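Local coordinates for protein Atp-dependent DNA ligase (Psychromonas sp., PDB 4D05) that probably seals breaks in the DNA backbone at the expense of ATP, passing through an enzyme-adenylate intermediate, as ATP-dependent DNA ligases do, at residues S56-A61 / Q115-D120; E74-I79 / K91-M96; Q132-T137 / F141-K146; V204-E207 / T211-I214. One frame throughout, in Å; residues are numbered along the deposited sequence.

Overall arrangement
Interactions 1, 2 and 3 belong to the adenylation (nucleotidyltransferase) domain, and interaction 4 to the OB domain, so the set spans both lobes of this two-domain ligase. Interaction 2 is nested within the loop closed by interaction 1, and the two meet where F57 CE2 packs on F95 CD2 at 3.8 Å. The centre of interaction 3 lies about 28 Å from that of interaction 1 and about 27 Å from that of interaction 2. Side chains of interactions 2 and 3 come within about 11 Å (V76) and 10 Å (Q132) of the bound AMP. Interaction 4 is remote, its centre about 49 Å from that of interaction 1.

Interaction 1: residues S56-A61 / Q115-D120; sequences SFPTTA and QTLVTD. With SO4 (sulfate ion), chain G.
L117, on helix 107-121, lays its two methyl branches across P58 and T60 of the loop that leads into strand 62-67; helix and loop are both parts of the adenylation (nucleotidyltransferase) domain of the ligase. The contact is small, burying 130 Å² in all, and lies near the surface. L117 meets both loop residues aslant, one branch to each for the nearest approach. CD2 sits against the proline ring, 4.1 Å from P58 CB and equally near its CG, while CD1 is 4.0 Å from T60 CG2. The leucine CG stands anti to its own carbonyl carbon (chi1 -67°), and with chi2 near 180° (176°) the fork is turned so that CD2 points to the proline and CD1 to the threonine. T60 turns CG2 anti to the backbone N, and this methyl faces L117 CD1. No hydrogen bond joins the two segments; the contact is made by apolar carbons, with T60 OG1 at the margin, 4.1 Å from L117 CD2. Nearby, L100 touches both L117 and T60, and P58 also rests on L126 of strand 126-128. The carbonyl of P58 accepts a hydrogen bond from NE1 of W34, on strand 30-34. Beyond T60, a sulfate ion, probably from the crystallisation liquor, takes a nearly straight hydrogen bond from A61 N to its O4, 3.0 Å long.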
loop_
_atom_site.group_PDB
_atom_site.type_symbol
_atom_site.label_atom_id
_atom_site.label_comp_id
_atom_site.label_asym_id
_atom_site.label_seq_id
_atom_site.Cartn_x
_atom_site.Cartn_y
_atom_site.Cartn_z
ATOM N N SER A 56 -24.661 -13.684 -3.969
ATOM C CA SER A 56 -25.335 -13.076 -2.837
ATOM C C SER A 56 -25.132 -11.561 -2.731
ATOM O O SER A 56 -25.773 -10.897 -1.926
ATOM C CB SER A 56 -24.799 -13.710 -1.559
ATOM O OG SER A 56 -23.432 -13.302 -1.402
ATOM N N PHE A 57 -24.186 -11.026 -3.490
ATOM C CA PHE A 57 -23.757 -9.640 -3.301
ATOM C C PHE A 57 -24.913 -8.676 -3.556
ATOM O O PHE A 57 -25.740 -8.898 -4.456
ATOM C CB PHE A 57 -22.610 -9.263 -4.263
ATOM C CG PHE A 57 -21.262 -9.880 -3.932
ATOM C CD1 PHE A 57 -21.109 -10.868 -2.955
ATOM C CD2 PHE A 57 -20.155 -9.446 -4.620
ATOM C CE1 PHE A 57 -19.847 -11.417 -2.701
ATOM C CE2 PHE A 57 -18.903 -9.972 -4.404
ATOM C CZ PHE A 57 -18.729 -10.967 -3.424
ATOM N N PRO A 58 -24.980 -7.599 -2.785
ATOM C CA PRO A 58 -25.956 -6.533 -3.032
ATOM C C PRO A 58 -25.577 -5.746 -4.293
ATOM O O PRO A 58 -24.461 -5.885 -4.773
ATOM C CB PRO A 58 -25.820 -5.652 -1.794
ATOM C CG PRO A 58 -24.401 -5.814 -1.393
ATOM C CD PRO A 58 -24.075 -7.267 -1.675
ATOM N N THR A 59 -26.501 -4.971 -4.841
ATOM C CA THR A 59 -26.227 -4.258 -6.072
ATOM C C THR A 59 -25.566 -2.902 -5.808
ATOM O O THR A 59 -25.164 -2.199 -6.737
ATOM C CB THR A 59 -27.455 -4.149 -6.991
ATOM O OG1 THR A 59 -28.570 -3.694 -6.243
ATOM C CG2 THR A 59 -27.804 -5.526 -7.579
ATOM N N THR A 60 -25.421 -2.545 -4.531
ATOM C CA THR A 60 -24.676 -1.341 -4.155
ATOM C C THR A 60 -23.246 -1.487 -4.674
ATOM O O THR A 60 -22.633 -2.535 -4.495
ATOM C CB THR A 60 -24.634 -1.216 -2.640
ATOM O OG1 THR A 60 -25.977 -1.171 -2.130
ATOM C CG2 THR A 60 -23.890 0.019 -2.215
ATOM N N ALA A 61 -22.721 -0.473 -5.351
ATOM C CA ALA A 61 -21.326 -0.539 -5.789
ATOM C C ALA A 61 -20.386 -0.566 -4.596
ATOM O O ALA A 61 -20.612 0.111 -3.596
ATOM C CB ALA A 61 -21.003 0.629 -6.676
ATOM N N GLN A 115 -21.204 -2.214 6.999
ATOM C CA GLN A 115 -21.387 -3.205 8.076
ATOM C C GLN A 115 -22.709 -3.931 7.862
ATOM O O GLN A 115 -22.765 -5.140 7.961
ATOM C CB GLN A 115 -21.384 -2.570 9.474
ATOM C CG GLN A 115 -20.044 -1.951 9.871
ATOM C CD GLN A 115 -20.053 -1.183 11.218
ATOM O OE1 GLN A 115 -20.786 -0.202 11.396
ATOM N NE2 GLN A 115 -19.157 -1.584 12.132
ATOM N N THR A 116 -23.761 -3.176 7.578
ATOM C CA THR A 116 -25.076 -3.756 7.300
ATOM C C THR A 116 -25.087 -4.621 6.051
ATOM O O THR A 116 -25.620 -5.718 6.067
ATOM C CB THR A 116 -26.154 -2.662 7.204
ATOM O OG1 THR A 116 -26.280 -2.015 8.473
ATOM C CG2 THR A 116 -27.487 -3.275 6.882
ATOM N N LEU A 117 -24.510 -4.126 4.961
ATOM C CA LEU A 117 -24.441 -4.894 3.726
ATOM C C LEU A 117 -23.754 -6.252 3.957
ATOM O O LEU A 117 -24.246 -7.298 3.523
ATOM C CB LEU A 117 -23.695 -4.113 2.643
ATOM C CG LEU A 117 -24.359 -2.842 2.106
ATOM C CD1 LEU A 117 -23.401 -2.195 1.118
ATOM C CD2 LEU A 117 -25.701 -3.137 1.458
ATOM N N VAL A 118 -22.605 -6.239 4.637
ATOM C CA VAL A 118 -21.892 -7.476 4.902
ATOM C C VAL A 118 -22.698 -8.441 5.783
ATOM O O VAL A 118 -22.781 -9.651 5.487
ATOM C CB VAL A 118 -20.476 -7.181 5.478
ATOM C CG1 VAL A 118 -19.836 -8.453 6.016
ATOM C CG2 VAL A 118 -19.603 -6.512 4.418
ATOM N N THR A 119 -23.299 -7.918 6.849
ATOM C CA THR A 119 -24.086 -8.758 7.778
ATOM C C THR A 119 -25.309 -9.371 7.086
ATOM O O THR A 119 -25.594 -10.593 7.223
ATOM C CB THR A 119 -24.474 -7.957 9.050
ATOM O OG1 THR A 119 -23.280 -7.508 9.712
ATOM C CG2 THR A 119 -25.237 -8.855 10.015
ATOM N N ASP A 120 -25.995 -8.560 6.297
ATOM C CA ASP A 120 -27.221 -9.001 5.594
ATOM C C ASP A 120 -26.902 -10.033 4.504
ATOM O O ASP A 120 -27.623 -10.980 4.298
ATOM C CB ASP A 120 -27.939 -7.802 4.963
ATOM C CG ASP A 120 -28.656 -6.928 6.003
ATOM O OD1 ASP A 120 -28.703 -7.312 7.199
ATOM O OD2 ASP A 120 -29.172 -5.854 5.626
HETATM S S SO4 G . -25.042 2.962 -4.483
HETATM O O1 SO4 G . -26.173 2.311 -3.778
HETATM O O2 SO4 G . -25.648 4.064 -5.269
HETATM O O3 SO4 G . -24.086 3.560 -3.452
HETATM O O4 SO4 G . -24.368 1.989 -5.426
#

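Interaction 2: residues E74-I79 / K91-M96; sequences ETVSGI and KQIKFM. With SO4 (sulfate ion), chain C.
I93 CD1 fits between V76 and I79, three residues apart on the same side of helix 73-80, where this helix packs against a sheet of the adenylation domain. It lies 3.6 Å from I79 CG2, the two isoleucines meeting tip to tip, and 3.9 Å from V76 CG2, where the side chains cross at about a right angle. A chi1 of 74° puts V76 CG1 between the backbone N and the carbonyl carbon and leaves CG2 anti to the N, presenting that methyl to CD1 and CG1 of I93. The second kind of contact is polar against apolar: the side chain of Q92 crosses that of I79 at a slant, NE2 3.6 Å from I79 CD1, and NE2 is hydrogen-bonded to Q89 O. No hydrogen bond joins the segments. An anion provides the third kind: E74 N donates to O4 of a sulfate at 2.9 Å and 175°, and F73 N binds the same ion, probably from the crystallisation liquor. Through V76 and I79, helix 73-80 packs on the residues entering strand 94-99; I93 also touches L66 of strand 62-67, and S77, on the side of the helix turned away from I93, touches I30 of strand 30-34.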
loop_
_atom_site.group_PDB
_atom_site.type_symbol
_atom_site.label_atom_id
_atom_site.label_comp_id
_atom_site.label_asym_id
_atom_site.label_seq_id
_atom_site.Cartn_x
_atom_site.Cartn_y
_atom_site.Cartn_z
ATOM N N GLU A 74 0.753 -13.678 -4.123
ATOM C CA GLU A 74 0.908 -14.361 -5.408
ATOM C C GLU A 74 -0.219 -15.377 -5.615
ATOM O O GLU A 74 -0.653 -15.601 -6.742
ATOM C CB GLU A 74 2.284 -15.008 -5.575
ATOM C CG GLU A 74 3.418 -13.992 -5.623
ATOM C CD GLU A 74 3.355 -12.966 -6.767
ATOM O OE1 GLU A 74 2.744 -13.218 -7.820
ATOM O OE2 GLU A 74 3.982 -11.889 -6.634
ATOM N N THR A 75 -0.669 -16.028 -4.553
ATOM C CA THR A 75 -1.770 -16.971 -4.691
ATOM C C THR A 75 -3.038 -16.289 -5.178
ATOM O O THR A 75 -3.648 -16.714 -6.154
ATOM C CB THR A 75 -2.048 -17.675 -3.399
ATOM O OG1 THR A 75 -0.859 -18.374 -2.991
ATOM C CG2 THR A 75 -3.195 -18.650 -3.587
ATOM N N VAL A 76 -3.448 -15.211 -4.494
ATOM C CA VAL A 76 -4.680 -14.535 -4.929
ATOM C C VAL A 76 -4.561 -13.909 -6.313
ATOM O O VAL A 76 -5.487 -13.989 -7.125
ATOM C CB VAL A 76 -5.214 -13.535 -3.858
ATOM C CG1 VAL A 76 -4.379 -12.275 -3.772
ATOM C CG2 VAL A 76 -6.675 -13.191 -4.156
ATOM N N SER A 77 -3.408 -13.337 -6.621
ATOM C CA SER A 77 -3.153 -12.760 -7.931
ATOM C C SER A 77 -3.222 -13.833 -9.023
ATOM O O SER A 77 -3.825 -13.617 -10.072
ATOM C CB SER A 77 -1.752 -12.101 -7.943
ATOM O OG SER A 77 -1.501 -11.465 -9.204
ATOM N N GLY A 78 -2.665 -15.005 -8.755
ATOM C CA GLY A 78 -2.694 -16.096 -9.727
ATOM C C GLY A 78 -4.106 -16.580 -10.016
ATOM O O GLY A 78 -4.448 -16.930 -11.135
ATOM N N ILE A 79 -4.938 -16.618 -8.995
ATOM C CA ILE A 79 -6.327 -17.011 -9.210
ATOM C C ILE A 79 -7.068 -15.914 -9.991
ATOM O O ILE A 79 -7.783 -16.182 -10.952
ATOM C CB ILE A 79 -7.022 -17.284 -7.864
ATOM C CG1 ILE A 79 -6.392 -18.475 -7.142
ATOM C CG2 ILE A 79 -8.514 -17.512 -8.069
ATOM C CD1 ILE A 79 -6.762 -18.550 -5.659
ATOM N N LYS A 91 -12.976 -20.130 -4.036
ATOM C CA LYS A 91 -13.620 -20.405 -2.749
ATOM C C LYS A 91 -12.830 -19.899 -1.537
ATOM O O LYS A 91 -13.406 -19.635 -0.476
ATOM C CB LYS A 91 -13.901 -21.911 -2.627
ATOM C CG LYS A 91 -12.679 -22.764 -2.388
ATOM C CD LYS A 91 -12.956 -24.229 -2.652
ATOM C CE LYS A 91 -11.700 -25.044 -2.412
ATOM N NZ LYS A 91 -11.909 -26.480 -2.591
ATOM N N GLN A 92 -11.516 -19.764 -1.688
ATOM C CA GLN A 92 -10.689 -19.274 -0.587
ATOM C C GLN A 92 -10.539 -17.757 -0.563
ATOM O O GLN A 92 -9.969 -17.201 0.387
ATOM C CB GLN A 92 -9.329 -19.901 -0.644
ATOM C CG GLN A 92 -8.522 -19.515 -1.809
ATOM C CD GLN A 92 -7.414 -20.541 -2.047
ATOM O OE1 GLN A 92 -6.541 -20.779 -1.167
ATOM N NE2 GLN A 92 -7.451 -21.175 -3.229
ATOM N N ILE A 93 -11.009 -17.093 -1.613
ATOM C CA ILE A 93 -10.940 -15.635 -1.707
ATOM C C ILE A 93 -12.086 -14.948 -0.939
ATOM O O ILE A 93 -13.192 -15.449 -0.882
ATOM C CB ILE A 93 -10.941 -15.195 -3.201
ATOM C CG1 ILE A 93 -9.732 -15.796 -3.900
ATOM C CG2 ILE A 93 -10.924 -13.697 -3.325
ATOM C CD1 ILE A 93 -9.603 -15.394 -5.341
ATOM N N LYS A 94 -11.785 -13.814 -0.328
ATOM C CA LYS A 94 -12.789 -12.931 0.219
ATOM C C LYS A 94 -12.636 -11.588 -0.483
ATOM O O LYS A 94 -11.505 -11.102 -0.701
ATOM C CB LYS A 94 -12.594 -12.719 1.731
ATOM C CG LYS A 94 -12.741 -14.001 2.515
ATOM C CD LYS A 94 -11.981 -14.017 3.811
ATOM C CE LYS A 94 -10.468 -14.054 3.567
ATOM N NZ LYS A 94 -9.780 -14.370 4.824
ATOM N N PHE A 95 -13.775 -11.004 -0.854
ATOM C CA PHE A 95 -13.853 -9.609 -1.284
ATOM C C PHE A 95 -13.978 -8.773 -0.027
ATOM O O PHE A 95 -15.034 -8.764 0.642
ATOM C CB PHE A 95 -15.042 -9.412 -2.233
ATOM C CG PHE A 95 -15.126 -8.038 -2.886
ATOM C CD1 PHE A 95 -14.009 -7.370 -3.347
ATOM C CD2 PHE A 95 -16.356 -7.433 -3.052
ATOM C CE1 PHE A 95 -14.122 -6.117 -3.963
ATOM C CE2 PHE A 95 -16.470 -6.209 -3.670
ATOM C CZ PHE A 95 -15.345 -5.530 -4.107
HETATM N N MSE A 96 -12.865 -8.143 0.335
HETATM C CA MSE A 96 -12.728 -7.377 1.560
HETATM C C MSE A 96 -12.978 -5.926 1.249
HETATM O O MSE A 96 -12.138 -5.255 0.644
HETATM C CB MSE A 96 -11.279 -7.528 2.107
HETATM C CG MSE A 96 -10.826 -8.963 2.356
HETATM SE SE MSE A 96 -11.660 -9.917 3.798
HETATM C CE MSE A 96 -11.082 -8.756 5.254
HETATM S S SO4 C . 3.425 -13.095 -1.064
HETATM O O1 SO4 C . 4.306 -13.921 -0.186
HETATM O O2 SO4 C . 2.357 -12.449 -0.252
HETATM O O3 SO4 C . 4.303 -12.078 -1.669
HETATM O O4 SO4 C . 2.932 -13.959 -2.158
#

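Interaction 3: residues Q132-T137 / F141-K146; sequences QKIPNT and FDLLNK
F141 N donates to T137 O at 2.9 Å, with an N-H...O angle of 156° and the donor nearly along the C=O axis, the i+4 N-H to i C=O bond of the first turn of helix 137-149. The same two residues also meet through side chains that run side by side. The methyl CG2 of T137 stands over one face of the F141 ring in a CH-pi contact, 4.1 Å from its centroid and 14° off the normal, displaced toward the rim. T137 sets that methyl anti to its backbone N. Just ahead, N136 is the N-cap, its OD1 accepting from A139 N. The other half of the contact is apolar: I134 CD1 touches L143 CD2 at 3.7 Å, the two side chains crossing at a slant, and Q132 CD lies farther off, 4.3 Å from the same CD2. L143 brings this branch to the loop with CG anti to the backbone N (chi1 174°). The incoming loop thus folds back along the helix it starts; I134 and L143 rest on V23 of strand 21-26, L143 and L144 on L155 of strand 154-159, and T137 and F141 on Y12.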
loop_
_atom_site.group_PDB
_atom_site.type_symbol
_atom_site.label_atom_id
_atom_site.label_comp_id
_atom_site.label_asym_id
_atom_site.label_seq_id
_atom_site.Cartn_x
_atom_site.Cartn_y
_atom_site.Cartn_z
ATOM N N GLN A 132 -11.110 1.215 12.661
ATOM C CA GLN A 132 -11.024 1.584 14.073
ATOM C C GLN A 132 -10.504 2.993 14.273
ATOM O O GLN A 132 -9.829 3.552 13.432
ATOM C CB GLN A 132 -10.160 0.584 14.858
ATOM C CG GLN A 132 -8.714 0.454 14.394
ATOM C CD GLN A 132 -7.973 -0.726 15.080
ATOM O OE1 GLN A 132 -7.705 -0.692 16.281
ATOM N NE2 GLN A 132 -7.645 -1.757 14.311
ATOM N N LYS A 133 -10.818 3.542 15.440
ATOM C CA LYS A 133 -10.264 4.816 15.853
ATOM C C LYS A 133 -9.078 4.605 16.798
ATOM O O LYS A 133 -9.087 3.733 17.687
ATOM C CB LYS A 133 -11.340 5.658 16.567
ATOM C CG LYS A 133 -12.379 6.254 15.637
ATOM C CD LYS A 133 -11.746 7.249 14.689
ATOM C CE LYS A 133 -12.722 8.161 13.999
ATOM N NZ LYS A 133 -13.400 9.130 14.948
ATOM N N ILE A 134 -8.090 5.459 16.622
ATOM C CA ILE A 134 -6.825 5.392 17.363
ATOM C C ILE A 134 -6.606 6.741 18.029
ATOM O O ILE A 134 -6.852 7.791 17.417
ATOM C CB ILE A 134 -5.670 5.056 16.371
ATOM C CG1 ILE A 134 -5.846 3.664 15.747
ATOM C CG2 ILE A 134 -4.319 5.107 17.027
ATOM C CD1 ILE A 134 -5.739 2.515 16.733
ATOM N N PRO A 135 -6.159 6.748 19.292
ATOM C CA PRO A 135 -6.210 8.023 20.022
ATOM C C PRO A 135 -5.080 9.017 19.745
ATOM O O PRO A 135 -5.256 10.226 20.001
ATOM C CB PRO A 135 -6.154 7.588 21.492
ATOM C CG PRO A 135 -5.463 6.263 21.456
ATOM C CD PRO A 135 -5.999 5.611 20.203
ATOM N N ASN A 136 -3.930 8.552 19.261
ATOM C CA ASN A 136 -2.787 9.442 19.083
ATOM C C ASN A 136 -1.750 8.773 18.215
ATOM O O ASN A 136 -1.837 7.582 17.946
ATOM C CB ASN A 136 -2.156 9.883 20.423
ATOM C CG ASN A 136 -1.902 8.719 21.350
ATOM O OD1 ASN A 136 -1.093 7.843 21.072
ATOM N ND2 ASN A 136 -2.632 8.696 22.470
ATOM N N THR A 137 -0.764 9.536 17.777
ATOM C CA THR A 137 0.239 9.022 16.836
ATOM C C THR A 137 1.135 7.930 17.429
ATOM O O THR A 137 1.481 6.940 16.749
ATOM C CB THR A 137 1.112 10.141 16.357
ATOM O OG1 THR A 137 0.290 11.105 15.694
ATOM C CG2 THR A 137 2.177 9.580 15.365
ATOM N N PHE A 141 1.564 4.266 15.638
ATOM C CA PHE A 141 2.828 3.662 15.211
ATOM C C PHE A 141 3.049 2.347 15.963
ATOM O O PHE A 141 3.694 1.432 15.469
ATOM C CB PHE A 141 3.995 4.623 15.466
ATOM C CG PHE A 141 4.176 5.712 14.440
ATOM C CD1 PHE A 141 3.210 6.028 13.514
ATOM C CD2 PHE A 141 5.393 6.417 14.395
ATOM C CE1 PHE A 141 3.413 7.022 12.568
ATOM C CE2 PHE A 141 5.594 7.430 13.456
ATOM C CZ PHE A 141 4.573 7.719 12.539
ATOM N N ASP A 142 2.509 2.234 17.169
ATOM C CA ASP A 142 2.547 0.948 17.865
ATOM C C ASP A 142 1.698 -0.077 17.101
ATOM O O ASP A 142 2.119 -1.224 16.917
ATOM C CB ASP A 142 2.044 1.103 19.331
ATOM C CG ASP A 142 2.576 0.021 20.285
ATOM O OD1 ASP A 142 3.703 -0.466 20.118
ATOM O OD2 ASP A 142 1.840 -0.312 21.250
ATOM N N LEU A 143 0.496 0.333 16.697
ATOM C CA LEU A 143 -0.386 -0.518 15.888
ATOM C C LEU A 143 0.299 -0.923 14.579
ATOM O O LEU A 143 0.239 -2.087 14.195
ATOM C CB LEU A 143 -1.711 0.176 15.601
ATOM C CG LEU A 143 -2.632 -0.571 14.650
ATOM C CD1 LEU A 143 -3.003 -1.946 15.158
ATOM C CD2 LEU A 143 -3.848 0.270 14.422
ATOM N N LEU A 144 0.956 0.034 13.927
ATOM C CA LEU A 144 1.681 -0.266 12.684
ATOM C C LEU A 144 2.680 -1.403 12.944
ATOM O O LEU A 144 2.809 -2.349 12.158
ATOM C CB LEU A 144 2.358 0.979 12.155
ATOM C CG LEU A 144 3.186 0.815 10.899
ATOM C CD1 LEU A 144 2.351 0.302 9.774
ATOM C CD2 LEU A 144 3.794 2.168 10.553
ATOM N N ASN A 145 3.446 -1.284 14.022
ATOM C CA ASN A 145 4.362 -2.361 14.377
ATOM C C ASN A 145 3.689 -3.715 14.615
ATOM O O ASN A 145 4.177 -4.745 14.181
ATOM C CB ASN A 145 5.198 -2.004 15.619
ATOM C CG ASN A 145 6.343 -2.986 15.804
ATOM O OD1 ASN A 145 7.163 -3.172 14.888
ATOM N ND2 ASN A 145 6.391 -3.635 16.940
ATOM N N LYS A 146 2.570 -3.734 15.335
ATOM C CA LYS A 146 1.856 -4.982 15.553
ATOM C C LYS A 146 1.480 -5.652 14.234
ATOM O O LYS A 146 1.653 -6.866 14.059
ATOM C CB LYS A 146 0.605 -4.732 16.368
ATOM C CG LYS A 146 0.877 -4.299 17.780
ATOM C CD LYS A 146 -0.476 -4.016 18.555
ATOM C CE LYS A 146 -0.260 -3.471 19.952
ATOM N NZ LYS A 146 -1.610 -3.251 20.604
#

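Interaction 4: residues V204-E207 / T211-I214; sequences VKNE and TFKI. With SO4 (sulfate ion), chain E.
A beta hairpin of the OB domain brings strands 199-206 and 211-214 together as antiparallel neighbours. V204 and F212 form a hydrogen-bonded pair: V204 N donates to F212 O and F212 N to V204 O, both at 3.0 Å. K205 and T211 beside them are a non-hydrogen-bonded pair, with a CA-H...O contact of 3.2 Å from T211 CA to V204 O. On the face carrying V204 and F212, V204 CG2 sits over the ring in a CH-pi contact, 3.7 Å from the centroid and 20° off the normal. F212 places CG between its backbone N and carbonyl carbon (chi1 61°), swinging the ring across to V204. The same V204 methyl meets I214 CD1 at 3.9 Å. N206 ND2 approaches F212 CE1 at 3.8 Å, the amide and ring planes 69° apart; ND2 is hydrogen-bonded to Y235 OH, and OD1 accepts hydrogen bonds from V210 N and E208 N. On the other face the extended K205 chain passes T211 OG1, and NZ hydrogen-bonds to O4 (2.9 Å) and O1 (3.1 Å) of a sulfate, probably from the crystallisation liquor. Strand 211-214 edges the sheet, strand 199-206 lies between it and strand 179-190, and Y235 of strand 232-237 meets the F212 ring edge-to-face.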
loop_
_atom_site.group_PDB
_atom_site.type_symbol
_atom_site.label_atom_id
_atom_site.label_comp_id
_atom_site.label_asym_id
_atom_site.label_seq_id
_atom_site.Cartn_x
_atom_site.Cartn_y
_atom_site.Cartn_z
ATOM N N VAL A 204 24.133 9.877 -4.300
ATOM C CA VAL A 204 23.250 9.371 -5.342
ATOM C C VAL A 204 22.414 10.512 -5.891
ATOM O O VAL A 204 22.231 11.517 -5.223
ATOM C CB VAL A 204 22.328 8.247 -4.843
ATOM C CG1 VAL A 204 23.149 7.111 -4.258
ATOM C CG2 VAL A 204 21.289 8.763 -3.823
ATOM N N LYS A 205 21.897 10.334 -7.101
ATOM C CA LYS A 205 20.939 11.263 -7.670
ATOM C C LYS A 205 19.681 10.479 -8.028
ATOM O O LYS A 205 19.738 9.496 -8.786
ATOM C CB LYS A 205 21.505 11.970 -8.894
ATOM C CG LYS A 205 20.587 13.029 -9.466
ATOM C CD LYS A 205 21.298 13.836 -10.561
ATOM C CE LYS A 205 20.441 14.941 -11.132
ATOM N NZ LYS A 205 21.182 15.722 -12.193
ATOM N N ASN A 206 18.559 10.880 -7.446
ATOM C CA ASN A 206 17.341 10.098 -7.581
ATOM C C ASN A 206 16.510 10.532 -8.774
ATOM O O ASN A 206 16.916 11.419 -9.560
ATOM C CB ASN A 206 16.520 10.069 -6.274
ATOM C CG ASN A 206 15.813 11.384 -5.967
ATOM O OD1 ASN A 206 15.806 12.314 -6.774
ATOM N ND2 ASN A 206 15.214 11.468 -4.781
ATOM N N GLU A 207 15.354 9.885 -8.936
ATOM C CA GLU A 207 14.571 10.095 -10.133
ATOM C C GLU A 207 13.848 11.454 -10.123
ATOM O O GLU A 207 13.346 11.900 -11.148
ATOM C CB GLU A 207 13.648 8.887 -10.363
ATOM C CG GLU A 207 14.481 7.576 -10.281
ATOM C CD GLU A 207 13.778 6.331 -10.806
ATOM O OE1 GLU A 207 12.652 6.033 -10.352
ATOM O OE2 GLU A 207 14.379 5.634 -11.669
ATOM N N THR A 211 20.163 15.226 -5.495
ATOM C CA THR A 211 21.407 14.581 -5.111
ATOM C C THR A 211 21.548 14.627 -3.583
ATOM O O THR A 211 21.375 15.677 -2.948
ATOM C CB THR A 211 22.622 15.266 -5.779
ATOM O OG1 THR A 211 22.510 15.125 -7.185
ATOM C CG2 THR A 211 23.934 14.653 -5.337
ATOM N N PHE A 212 21.891 13.491 -2.999
ATOM C CA PHE A 212 22.009 13.388 -1.539
ATOM C C PHE A 212 22.906 12.267 -1.119
ATOM O O PHE A 212 23.241 11.373 -1.918
ATOM C CB PHE A 212 20.631 13.251 -0.853
ATOM C CG PHE A 212 19.869 12.031 -1.258
ATOM C CD1 PHE A 212 19.158 12.013 -2.450
ATOM C CD2 PHE A 212 19.876 10.890 -0.452
ATOM C CE1 PHE A 212 18.446 10.867 -2.840
ATOM C CE2 PHE A 212 19.162 9.756 -0.802
ATOM C CZ PHE A 212 18.450 9.742 -2.020
ATOM N N LYS A 213 23.318 12.342 0.144
ATOM C CA LYS A 213 24.230 11.361 0.741
ATOM C C LYS A 213 23.485 10.202 1.393
ATOM O O LYS A 213 22.509 10.410 2.095
ATOM C CB LYS A 213 25.068 12.069 1.806
ATOM C CG LYS A 213 26.037 11.193 2.537
ATOM C CD LYS A 213 26.875 11.985 3.522
ATOM C CE LYS A 213 26.145 12.200 4.838
ATOM N NZ LYS A 213 27.136 12.723 5.827
ATOM N N ILE A 214 24.001 8.993 1.218
ATOM C CA ILE A 214 23.546 7.817 1.929
ATOM C C ILE A 214 24.732 7.177 2.625
ATOM O O ILE A 214 25.674 6.702 1.956
ATOM C CB ILE A 214 22.869 6.783 0.999
ATOM C CG1 ILE A 214 21.619 7.378 0.367
ATOM C CG2 ILE A 214 22.527 5.506 1.759
ATOM C CD1 ILE A 214 21.018 6.478 -0.704
HETATM S S SO4 E . 22.894 18.567 -10.714
HETATM O O1 SO4 E . 21.496 18.246 -10.403
HETATM O O2 SO4 E . 22.919 19.789 -11.531
HETATM O O3 SO4 E . 23.708 18.715 -9.480
HETATM O O4 SO4 E . 23.420 17.457 -11.510
#